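Local coordinates for protein putative HAD-hydrolase YfnB (Bacillus subtilis, PDB 3ED5) that is a putative HAD-superfamily hydrolase of the YjjG family, probably acting on phosphorylated substrates such as nucleotides as a 5'-nucleotidase, at residues F33-I38 and E91-R96; T131-L136 and G140-F145; T154-Q157 and K161-F164; A188-G193 and T200-P205. One frame throughout, in Å; residues are numbered along the deposited sequence.

How the contacts relate
The four contacts follow one another along the chain. Contact 1 lies in the helical cap, helices 21-35 to 87-98, inserted after strand 9-12. The other three belong to the parallel-sheet core. Contacts 1 and 2 have centres 24 Å apart but meet where Arg95 reaches Thr131, so cap and core are linked there. Contact 2 precedes edge strand 147-150, and contact 3 follows it. Contacts 3 and 4, with centres 17 Å apart, touch through Phe164 and Gly192, where helices 161-169 and 186-195 pack together. Contact 4 lies beside Asp13, the nucleophile by similarity, while contact 1 is a surface contact away from it.

Contact 1. Residues F33-I38 and E91-R96; sequences FEDQNI and EQKYRR. With FMT (formic acid), chain B.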
# COMPACT_ATOMS: atom_id res chain seq x y z
N PHE A 33 4.47 15.49 15.58
CA PHE A 33 4.85 16.90 15.75
C PHE A 33 4.40 17.52 17.07
O PHE A 33 5.10 18.37 17.65
CB PHE A 33 4.39 17.71 14.54
CG PHE A 33 5.32 17.59 13.38
CD1 PHE A 33 5.42 16.40 12.66
CD2 PHE A 33 6.14 18.66 13.02
CE1 PHE A 33 6.32 16.27 11.60
CE2 PHE A 33 7.05 18.55 11.96
CZ PHE A 33 7.12 17.35 11.22
N GLU A 34 3.26 17.06 17.57
CA GLU A 34 2.82 17.44 18.92
C GLU A 34 3.81 16.87 19.94
O GLU A 34 4.21 17.56 20.86
CB GLU A 34 1.40 16.92 19.21
CG GLU A 34 0.30 17.61 18.41
CD GLU A 34 -1.12 17.17 18.81
OE1 GLU A 34 -1.28 16.33 19.74
OE2 GLU A 34 -2.08 17.67 18.19
N ASP A 35 4.21 15.61 19.77
CA ASP A 35 5.19 14.96 20.67
C ASP A 35 6.48 15.79 20.75
O ASP A 35 7.02 15.99 21.85
CB ASP A 35 5.50 13.52 20.23
CG ASP A 35 6.50 12.82 21.16
OD1 ASP A 35 6.07 12.35 22.23
OD2 ASP A 35 7.71 12.74 20.83
N GLN A 36 6.93 16.29 19.60
CA GLN A 36 8.18 17.05 19.49
C GLN A 36 8.03 18.53 19.77
O GLN A 36 9.01 19.26 19.71
CB GLN A 36 8.74 16.92 18.09
CG GLN A 36 9.12 15.49 17.74
CD GLN A 36 10.24 14.96 18.63
OE1 GLN A 36 11.37 15.41 18.53
NE2 GLN A 36 9.92 14.02 19.50
N ASN A 37 6.80 18.97 20.02
CA ASN A 37 6.45 20.39 20.18
C ASN A 37 6.95 21.26 19.04
O ASN A 37 7.50 22.32 19.28
CB ASN A 37 6.98 20.94 21.50
CG ASN A 37 6.50 20.15 22.68
OD1 ASN A 37 5.30 19.93 22.85
ND2 ASN A 37 7.44 19.69 23.50
N ILE A 38 6.77 20.78 17.82
CA ILE A 38 7.14 21.53 16.62
C ILE A 38 5.87 21.82 15.83
O ILE A 38 5.12 20.89 15.51
CB ILE A 38 8.07 20.69 15.71
CG1 ILE A 38 9.39 20.39 16.39
CG2 ILE A 38 8.29 21.38 14.36
CD1 ILE A 38 10.32 19.51 15.51
N GLU A 91 11.30 8.24 13.65
CA GLU A 91 10.57 7.19 12.93
C GLU A 91 9.94 6.20 13.91
O GLU A 91 8.78 5.80 13.74
CB GLU A 91 11.49 6.50 11.95
CG GLU A 91 11.01 5.08 11.45
CD GLU A 91 9.67 5.11 10.68
OE1 GLU A 91 9.20 6.17 10.19
OE2 GLU A 91 9.09 4.00 10.50
N GLN A 92 10.67 5.82 14.95
CA GLN A 92 10.13 4.92 15.94
C GLN A 92 8.86 5.51 16.59
O GLN A 92 7.86 4.80 16.80
CB GLN A 92 11.23 4.62 16.96
CG GLN A 92 10.85 3.88 18.20
CD GLN A 92 12.07 3.83 19.14
OE1 GLN A 92 13.00 3.05 18.93
NE2 GLN A 92 12.09 4.71 20.15
N LYS A 93 8.88 6.82 16.88
CA LYS A 93 7.69 7.48 17.47
C LYS A 93 6.52 7.55 16.48
O LYS A 93 5.38 7.24 16.81
CB LYS A 93 8.04 8.90 17.98
CG LYS A 93 8.96 8.89 19.18
CD LYS A 93 9.49 10.30 19.46
CE LYS A 93 10.32 10.35 20.72
NZ LYS A 93 9.64 11.10 21.81
N TYR A 94 6.83 7.95 15.25
CA TYR A 94 5.87 8.02 14.19
C TYR A 94 5.22 6.65 13.96
O TYR A 94 3.98 6.53 13.80
CB TYR A 94 6.60 8.39 12.91
CG TYR A 94 5.70 8.46 11.71
CD1 TYR A 94 4.76 9.46 11.62
CD2 TYR A 94 5.80 7.53 10.66
CE1 TYR A 94 3.94 9.60 10.53
CE2 TYR A 94 4.96 7.67 9.51
CZ TYR A 94 4.02 8.71 9.49
OH TYR A 94 3.15 8.96 8.46
N ARG A 95 6.08 5.65 13.96
CA ARG A 95 5.66 4.26 13.65
C ARG A 95 4.57 3.77 14.63
O ARG A 95 3.59 3.10 14.24
CB ARG A 95 6.90 3.33 13.72
CG ARG A 95 6.63 1.82 13.54
CD ARG A 95 6.12 1.51 12.15
NE ARG A 95 6.87 2.15 11.04
CZ ARG A 95 6.49 2.12 9.77
NH1 ARG A 95 5.40 1.43 9.41
NH2 ARG A 95 7.20 2.75 8.82
N ARG A 96 4.78 4.06 15.91
CA ARG A 96 3.81 3.68 16.93
C ARG A 96 2.44 4.31 16.66
O ARG A 96 1.41 3.62 16.73
CB ARG A 96 4.33 3.99 18.33
CG ARG A 96 3.49 3.33 19.40
CD ARG A 96 2.32 4.20 19.81
NE ARG A 96 2.77 5.28 20.67
CZ ARG A 96 1.96 6.04 21.41
NH1 ARG A 96 0.63 5.84 21.37
NH2 ARG A 96 2.48 6.99 22.18
C FMT B . 5.04 3.83 5.99
O1 FMT B . 5.16 5.02 6.23
O2 FMT B . 5.83 2.99 6.38
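Lys93 joins helix 87-98 to the end of helix 21-35 by a salt bridge to Asp35. Earlier in its segment, Glu91 faces helix 66-80. Its OE1 forms a salt bridge with Arg73, and its OE2 is left to Arg95, one turn on. Lys93 then carries the contact. Its chain runs extended as far as CE and bends only at the last bond (chi4 -110°). That last turn sets NZ on the syn side of Asp35 OD2, 2.7 Å away. The two side chains cross at about a right angle. Gln36 NE2 meets Asp35 OD2 from the anti side, at 2.9 Å. Two donors therefore grip one oxygen and restrain the turn of the carboxylate. Lys93 CD also lies 3.7 Å from Gln36 NE2. Tyr94 packs on Ala28 and Leu29 of helix 21-35. Arg95 holds Glu91 side-on: NE lies 2.9 Å and NH2 2.8 Å from Glu91 OE2, which sits in the guanidinium plane. Arg95 NH2 also bonds O2 of a formic acid molecule at 2.8 Å; the molecule probably comes from the crystallisation liquor, and Arg73 bonds it too. NH1 binds Thr131 OG1. A leucine in place of Arg95 would probably leave Glu91 OE2 and Thr131 without these donors and deprive the formic acid of one of its anchors. Helix 21-35 ends in a Schellman motif, with Asn37 at positive phi. The Glu91-Arg95 pair is an i to i+4 salt bridge. Helices inserted in the chain between the first two core strands are typical of the helical cap of HAD hydrolases.

Contact 2. Residues T131-L136 and G140-F145; sequences TQYKRL and GLFPFF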
# COMPACT_ATOMS: atom_id res chain seq x y z
N THR A 131 3.46 -3.55 10.95
CA THR A 131 2.49 -2.48 10.79
C THR A 131 1.27 -2.97 10.01
O THR A 131 0.12 -2.69 10.38
CB THR A 131 3.11 -1.28 10.05
OG1 THR A 131 4.18 -0.76 10.84
CG2 THR A 131 2.05 -0.18 9.84
N GLN A 132 1.52 -3.74 8.96
CA GLN A 132 0.43 -4.16 8.09
C GLN A 132 -0.40 -5.24 8.77
O GLN A 132 -1.64 -5.19 8.72
CB GLN A 132 0.99 -4.65 6.74
CG GLN A 132 1.84 -3.58 5.93
CD GLN A 132 1.13 -2.24 5.76
OE1 GLN A 132 0.86 -1.52 6.74
NE2 GLN A 132 0.92 -1.84 4.51
N TYR A 133 0.27 -6.19 9.42
CA TYR A 133 -0.42 -7.24 10.18
C TYR A 133 -1.32 -6.59 11.25
O TYR A 133 -2.51 -6.94 11.40
CB TYR A 133 0.56 -8.21 10.84
CG TYR A 133 0.94 -9.39 9.95
CD1 TYR A 133 1.78 -9.24 8.85
CD2 TYR A 133 0.43 -10.66 10.22
CE1 TYR A 133 2.13 -10.35 8.03
CE2 TYR A 133 0.77 -11.77 9.42
CZ TYR A 133 1.63 -11.61 8.34
OH TYR A 133 1.95 -12.71 7.55
N LYS A 134 -0.75 -5.65 11.98
CA LYS A 134 -1.49 -5.02 13.07
C LYS A 134 -2.72 -4.25 12.59
O LYS A 134 -3.83 -4.45 13.13
CB LYS A 134 -0.58 -4.12 13.94
CG LYS A 134 -1.35 -3.45 15.09
CD LYS A 134 -0.41 -2.64 15.99
CE LYS A 134 -1.07 -2.20 17.27
NZ LYS A 134 -2.26 -1.34 17.02
N ARG A 135 -2.55 -3.41 11.57
CA ARG A 135 -3.67 -2.61 11.02
C ARG A 135 -4.73 -3.50 10.35
O ARG A 135 -5.94 -3.24 10.49
CB ARG A 135 -3.14 -1.53 10.08
CG ARG A 135 -2.35 -0.45 10.89
CD ARG A 135 -1.54 0.41 9.95
NE ARG A 135 -2.41 1.14 8.99
CZ ARG A 135 -2.27 1.14 7.66
NH1 ARG A 135 -1.30 0.45 7.06
NH2 ARG A 135 -3.12 1.87 6.93
N LEU A 136 -4.31 -4.57 9.68
CA LEU A 136 -5.29 -5.51 9.14
C LEU A 136 -6.06 -6.22 10.26
O LEU A 136 -7.27 -6.50 10.11
CB LEU A 136 -4.63 -6.55 8.21
CG LEU A 136 -4.14 -5.97 6.89
CD1 LEU A 136 -3.21 -6.98 6.20
CD2 LEU A 136 -5.29 -5.52 5.95
N GLY A 140 -10.26 -5.61 11.37
CA GLY A 140 -11.03 -6.86 11.10
C GLY A 140 -10.86 -7.48 9.73
O GLY A 140 -11.57 -8.45 9.41
N LEU A 141 -9.97 -6.94 8.90
CA LEU A 141 -9.75 -7.47 7.53
C LEU A 141 -8.90 -8.72 7.51
O LEU A 141 -9.08 -9.55 6.60
CB LEU A 141 -9.13 -6.43 6.60
CG LEU A 141 -9.98 -5.19 6.27
CD1 LEU A 141 -9.15 -4.28 5.40
CD2 LEU A 141 -11.24 -5.59 5.51
N PHE A 142 -8.02 -8.86 8.49
CA PHE A 142 -6.98 -9.92 8.49
C PHE A 142 -7.50 -11.35 8.12
O PHE A 142 -6.92 -11.99 7.26
CB PHE A 142 -6.29 -9.96 9.86
CG PHE A 142 -5.16 -10.94 9.94
CD1 PHE A 142 -3.89 -10.58 9.53
CD2 PHE A 142 -5.39 -12.25 10.40
CE1 PHE A 142 -2.83 -11.49 9.59
CE2 PHE A 142 -4.34 -13.16 10.47
CZ PHE A 142 -3.07 -12.78 10.04
N PRO A 143 -8.55 -11.83 8.79
CA PRO A 143 -8.93 -13.24 8.56
C PRO A 143 -9.44 -13.58 7.16
O PRO A 143 -9.56 -14.79 6.82
CB PRO A 143 -10.04 -13.47 9.59
CG PRO A 143 -9.92 -12.34 10.55
CD PRO A 143 -9.48 -11.19 9.74
N PHE A 144 -9.78 -12.57 6.36
CA PHE A 144 -10.37 -12.81 5.05
C PHE A 144 -9.33 -13.20 4.00
O PHE A 144 -9.69 -13.60 2.89
CB PHE A 144 -11.15 -11.57 4.56
CG PHE A 144 -12.34 -11.23 5.40
CD1 PHE A 144 -13.51 -12.00 5.34
CD2 PHE A 144 -12.32 -10.14 6.25
CE1 PHE A 144 -14.63 -11.69 6.12
CE2 PHE A 144 -13.44 -9.82 7.05
CZ PHE A 144 -14.60 -10.60 6.98
N PHE A 145 -8.05 -13.05 4.34
CA PHE A 145 -6.93 -13.32 3.39
C PHE A 145 -6.26 -14.65 3.65
O PHE A 145 -5.97 -15.02 4.80
CB PHE A 145 -5.92 -12.17 3.44
CG PHE A 145 -6.53 -10.88 3.01
CD1 PHE A 145 -6.57 -10.53 1.66
CD2 PHE A 145 -7.13 -10.03 3.95
CE1 PHE A 145 -7.19 -9.33 1.23
CE2 PHE A 145 -7.74 -8.78 3.54
CZ PHE A 145 -7.77 -8.45 2.18
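Leu136 and Phe142 bring their backbones together, with CA atoms 4.8 Å apart, where the chain turns back after helix 129-138. Phe142 N donates to Leu136 O at 3.0 Å, with an N-H...O angle of 146°. The donor stands well above the carbonyl plane. Gly140 ends the helix with positive phi in a Schellman motif, and a short 3-10 segment follows at 142-144. This is the link from a helix to edge strand 147-150 in the Rossmann-like core of the HAD fold. Among the side chains, Phe142 has CG anti to its own backbone N (chi1 -176°), which carries the ring to Tyr133. The two rings meet obliquely, centroids 5.6 Å apart and planes at 49°. The nearest atoms are Tyr133 CD2 and Phe142 CE1, at 3.4 Å. Leu136 CB lies at the edge of the Phe142 ring, and the CB atoms of Leu136 and Phe142 are 4.1 Å apart. The CD2 branch of Leu136 touches Leu141, 4.0 Å from Leu141 CB, and the side chains cross at about a right angle. Tyr133, Leu136 and Phe142 all rest on Ile148 of the edge strand, and Arg137 makes a cation-pi contact with Phe142.

Contact 3. Residues T154-Q157 and K161-F164; sequences TGFQ and KEYF. With FMT (formic acid), chain D.
Glu162 lays its CB over the face of the Phe156 ring. The atom is 3.5 Å from the ring centroid of Phe156 and only 4° off the ring normal, a close CH-pi contact. A bend at chi2 (88°) folds the rest of Glu162 back over the ring. Its carboxylate comes to lie stacked on the phenyl group, the planes 5° apart. Next to this, Phe156 CB faces Tyr163 CB at 4.3 Å. Tyr163 CB also packs on the backbone of Gln157, 3.7 Å from Gln157 C. Thr154 comes at the Tyr163 ring obliquely, its CG2 3.7 Å from Tyr163 CD1. The contact across the segments is thus mainly carbon on carbon.

The polar groups behind it set the loop. Thr154 OG1 accepts from Phe156 N at 2.9 Å, an ST turn, and is also bonded to Ser151 O. Gly155 sits within that turn at backbone angles that call for glycine. Tyr163 OH is tied to Phe149 O. Gln157 NE2 donates to Glu60 O and to O1 of a formic acid molecule, 3.2 Å from the latter. This molecule probably comes from the crystallisation liquor. Tyr163 CD2 in turn lies over the face of the Phe164 ring, 3.8 Å above the plane.

In the fold, the loop leaves edge strand 147-150 and runs into the first turn of helix 161-169. Gln157 ties it to helix 42-60 of the cap through Glu60. Phe164, in the same turn of the helix, packs against helix 186-195 at Gly192.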
# COMPACT_ATOMS: atom_id res chain seq x y z
N THR A 154 11.33 -11.16 0.95
CA THR A 154 11.61 -11.59 -0.43
C THR A 154 12.98 -11.20 -0.93
O THR A 154 13.46 -11.77 -1.90
CB THR A 154 10.55 -11.02 -1.45
OG1 THR A 154 10.82 -9.63 -1.72
CG2 THR A 154 9.11 -11.19 -0.93
N GLY A 155 13.59 -10.19 -0.31
CA GLY A 155 14.83 -9.62 -0.80
C GLY A 155 14.62 -8.54 -1.83
O GLY A 155 15.59 -7.87 -2.21
N PHE A 156 13.36 -8.40 -2.29
CA PHE A 156 12.98 -7.47 -3.34
C PHE A 156 11.73 -6.71 -2.86
O PHE A 156 11.35 -6.81 -1.69
CB PHE A 156 12.69 -8.26 -4.65
CG PHE A 156 13.82 -9.15 -5.09
CD1 PHE A 156 14.81 -8.68 -5.94
CD2 PHE A 156 13.89 -10.47 -4.64
CE1 PHE A 156 15.88 -9.54 -6.35
CE2 PHE A 156 14.93 -11.34 -5.04
CZ PHE A 156 15.94 -10.85 -5.89
N GLN A 157 11.09 -5.97 -3.76
CA GLN A 157 9.92 -5.19 -3.38
C GLN A 157 9.11 -4.96 -4.65
O GLN A 157 9.68 -4.96 -5.72
CB GLN A 157 10.33 -3.83 -2.73
CG GLN A 157 11.15 -2.87 -3.60
CD GLN A 157 12.59 -3.32 -3.87
OE1 GLN A 157 13.25 -3.93 -3.01
NE2 GLN A 157 13.09 -3.02 -5.09
N LYS A 161 9.86 -7.78 -10.61
CA LYS A 161 9.42 -9.11 -11.03
C LYS A 161 9.80 -10.18 -9.99
O LYS A 161 9.00 -11.08 -9.71
CB LYS A 161 9.93 -9.41 -12.46
CG LYS A 161 11.47 -9.40 -12.63
CD LYS A 161 11.90 -9.54 -14.10
CE LYS A 161 13.43 -9.70 -14.25
NZ LYS A 161 13.78 -10.00 -15.68
N GLU A 162 10.97 -10.05 -9.35
CA GLU A 162 11.32 -11.10 -8.39
C GLU A 162 10.46 -11.10 -7.11
O GLU A 162 10.31 -12.13 -6.44
CB GLU A 162 12.81 -11.07 -8.07
CG GLU A 162 13.75 -11.22 -9.31
CD GLU A 162 14.08 -9.88 -10.02
OE1 GLU A 162 13.40 -8.84 -9.80
OE2 GLU A 162 15.09 -9.86 -10.80
N TYR A 163 9.92 -9.95 -6.73
CA TYR A 163 8.93 -9.97 -5.66
C TYR A 163 7.71 -10.84 -6.09
O TYR A 163 7.22 -11.71 -5.35
CB TYR A 163 8.48 -8.55 -5.29
CG TYR A 163 7.26 -8.57 -4.40
CD1 TYR A 163 7.39 -8.70 -3.01
CD2 TYR A 163 5.96 -8.51 -4.95
CE1 TYR A 163 6.24 -8.73 -2.17
CE2 TYR A 163 4.81 -8.56 -4.13
CZ TYR A 163 4.96 -8.68 -2.75
OH TYR A 163 3.84 -8.71 -1.94
N PHE A 164 7.21 -10.60 -7.29
CA PHE A 164 6.06 -11.38 -7.75
C PHE A 164 6.37 -12.86 -7.91
O PHE A 164 5.53 -13.69 -7.60
CB PHE A 164 5.44 -10.76 -8.98
CG PHE A 164 4.76 -9.46 -8.67
CD1 PHE A 164 3.50 -9.47 -8.07
CD2 PHE A 164 5.40 -8.25 -8.88
CE1 PHE A 164 2.87 -8.28 -7.71
CE2 PHE A 164 4.77 -7.05 -8.52
CZ PHE A 164 3.50 -7.07 -7.95
C FMT D . 16.46 -5.23 -4.82
O1 FMT D . 16.14 -4.01 -4.98
O2 FMT D . 16.48 -5.85 -3.73

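Contact 4. Residues A188-G193 and T200-P205; sequences ADIKGG and TCWMNP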
# COMPACT_ATOMS: atom_id res chain seq x y z
N ALA A 188 4.08 0.72 -8.00
CA ALA A 188 4.29 -0.53 -7.28
C ALA A 188 3.31 -1.56 -7.77
O ALA A 188 3.71 -2.72 -8.03
CB ALA A 188 4.11 -0.36 -5.79
N ASP A 189 2.03 -1.17 -7.87
CA ASP A 189 0.97 -2.19 -8.13
C ASP A 189 0.70 -2.39 -9.60
O ASP A 189 0.67 -3.54 -10.08
CB ASP A 189 -0.34 -1.79 -7.42
CG ASP A 189 -0.17 -1.68 -5.92
OD1 ASP A 189 0.40 -2.61 -5.31
OD2 ASP A 189 -0.58 -0.62 -5.38
N ILE A 190 0.51 -1.31 -10.34
CA ILE A 190 0.12 -1.45 -11.73
C ILE A 190 1.32 -1.86 -12.59
O ILE A 190 1.26 -2.85 -13.29
CB ILE A 190 -0.60 -0.21 -12.27
CG1 ILE A 190 -1.76 0.21 -11.32
CG2 ILE A 190 -1.08 -0.46 -13.69
CD1 ILE A 190 -2.82 -0.92 -11.00
N LYS A 191 2.42 -1.12 -12.49
CA LYS A 191 3.65 -1.52 -13.17
C LYS A 191 4.08 -2.91 -12.70
O LYS A 191 4.43 -3.74 -13.51
CB LYS A 191 4.77 -0.51 -12.93
CG LYS A 191 6.08 -0.84 -13.69
CD LYS A 191 7.28 -0.32 -12.84
CE LYS A 191 7.44 1.19 -12.90
NZ LYS A 191 7.68 1.77 -11.51
N GLY A 192 4.02 -3.15 -11.39
CA GLY A 192 4.34 -4.46 -10.83
C GLY A 192 3.55 -5.59 -11.49
O GLY A 192 4.13 -6.58 -12.01
N GLY A 193 2.23 -5.44 -11.52
CA GLY A 193 1.38 -6.52 -12.05
C GLY A 193 1.62 -6.71 -13.53
O GLY A 193 1.70 -7.85 -13.99
N THR A 200 -4.41 -5.80 -14.15
CA THR A 200 -4.31 -4.83 -13.05
C THR A 200 -5.56 -3.94 -12.93
O THR A 200 -6.18 -3.56 -13.94
CB THR A 200 -3.12 -3.87 -13.29
OG1 THR A 200 -3.22 -3.34 -14.62
CG2 THR A 200 -1.76 -4.62 -13.17
N CYS A 201 -5.88 -3.57 -11.68
CA CYS A 201 -6.99 -2.64 -11.39
C CYS A 201 -6.47 -1.48 -10.53
O CYS A 201 -6.08 -1.68 -9.40
CB CYS A 201 -8.12 -3.40 -10.68
SG CYS A 201 -9.54 -2.31 -10.34
N TRP A 202 -6.47 -0.29 -11.12
CA TRP A 202 -5.97 0.91 -10.48
C TRP A 202 -7.09 1.59 -9.68
O TRP A 202 -8.07 2.06 -10.27
CB TRP A 202 -5.44 1.87 -11.56
CG TRP A 202 -4.74 3.08 -10.99
CD1 TRP A 202 -4.11 3.17 -9.78
CD2 TRP A 202 -4.58 4.36 -11.63
NE1 TRP A 202 -3.57 4.44 -9.62
CE2 TRP A 202 -3.83 5.18 -10.75
CE3 TRP A 202 -4.99 4.89 -12.87
CZ2 TRP A 202 -3.51 6.51 -11.06
CZ3 TRP A 202 -4.65 6.20 -13.19
CH2 TRP A 202 -3.92 7.00 -12.27
N MSE A 203 -6.90 1.63 -8.36
CA MSE A 203 -7.78 2.37 -7.46
C MSE A 203 -7.36 3.84 -7.54
O MSE A 203 -6.26 4.21 -7.11
CB MSE A 203 -7.61 1.79 -6.05
CG MSE A 203 -8.36 2.52 -4.97
SE MSE A 203 -10.29 2.49 -5.23
CE MSE A 203 -10.80 3.35 -3.53
N ASN A 204 -8.21 4.68 -8.12
CA ASN A 204 -7.87 6.09 -8.35
C ASN A 204 -9.08 6.99 -8.05
O ASN A 204 -9.62 7.66 -8.95
CB ASN A 204 -7.38 6.29 -9.78
CG ASN A 204 -6.82 7.68 -10.04
OD1 ASN A 204 -6.41 8.39 -9.10
ND2 ASN A 204 -6.84 8.11 -11.29
N PRO A 205 -9.53 6.99 -6.79
CA PRO A 205 -10.73 7.74 -6.39
C PRO A 205 -10.65 9.23 -6.71
O PRO A 205 -11.67 9.84 -7.03
CB PRO A 205 -10.81 7.54 -4.87
CG PRO A 205 -9.48 6.98 -4.47
CD PRO A 205 -8.93 6.24 -5.67
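Ile190 fits its two branches between Thr200 and Trp202. Helix 188-193 runs nearly antiparallel to strand 200-203, at 167°, with the axes 8.1 Å apart. From CB of Ile190 the short branch, CG2, goes to Thr200, 3.7 Å from Thr200 OG1. The long branch starts with CG1, which lies obliquely beside the Trp202 ring, 4.1 Å from Trp202 CD1. Its tip, Ile190 CD1, rests on the strand backbone, 3.7 Å from Trp202 CA. It is equally near Cys201 O, and the bend at chi2 (-55°) brings it there. Thr200 answers with its CG2, 3.5 Å from Ile190 O and 3.8 Å from Gly193 CA. A CB on Gly193 would clash with that methyl group. An alanine in place of Ile190 would probably open a gap over the strand and take away the helix's packing on Trp202 CB. Helix and strand belong to the beta-alpha-beta unit of strands 179-183 and 199-203. The polar ends look elsewhere: Trp202 NE1 to Asp184 O, and Asp189 to Lys158, beside Asp13, the nucleophile by similarity. The helix thus meets the strand through buried van der Waals packing, and the polar side-chain ends of Trp202 and Asp189 find their partners outside the two segments.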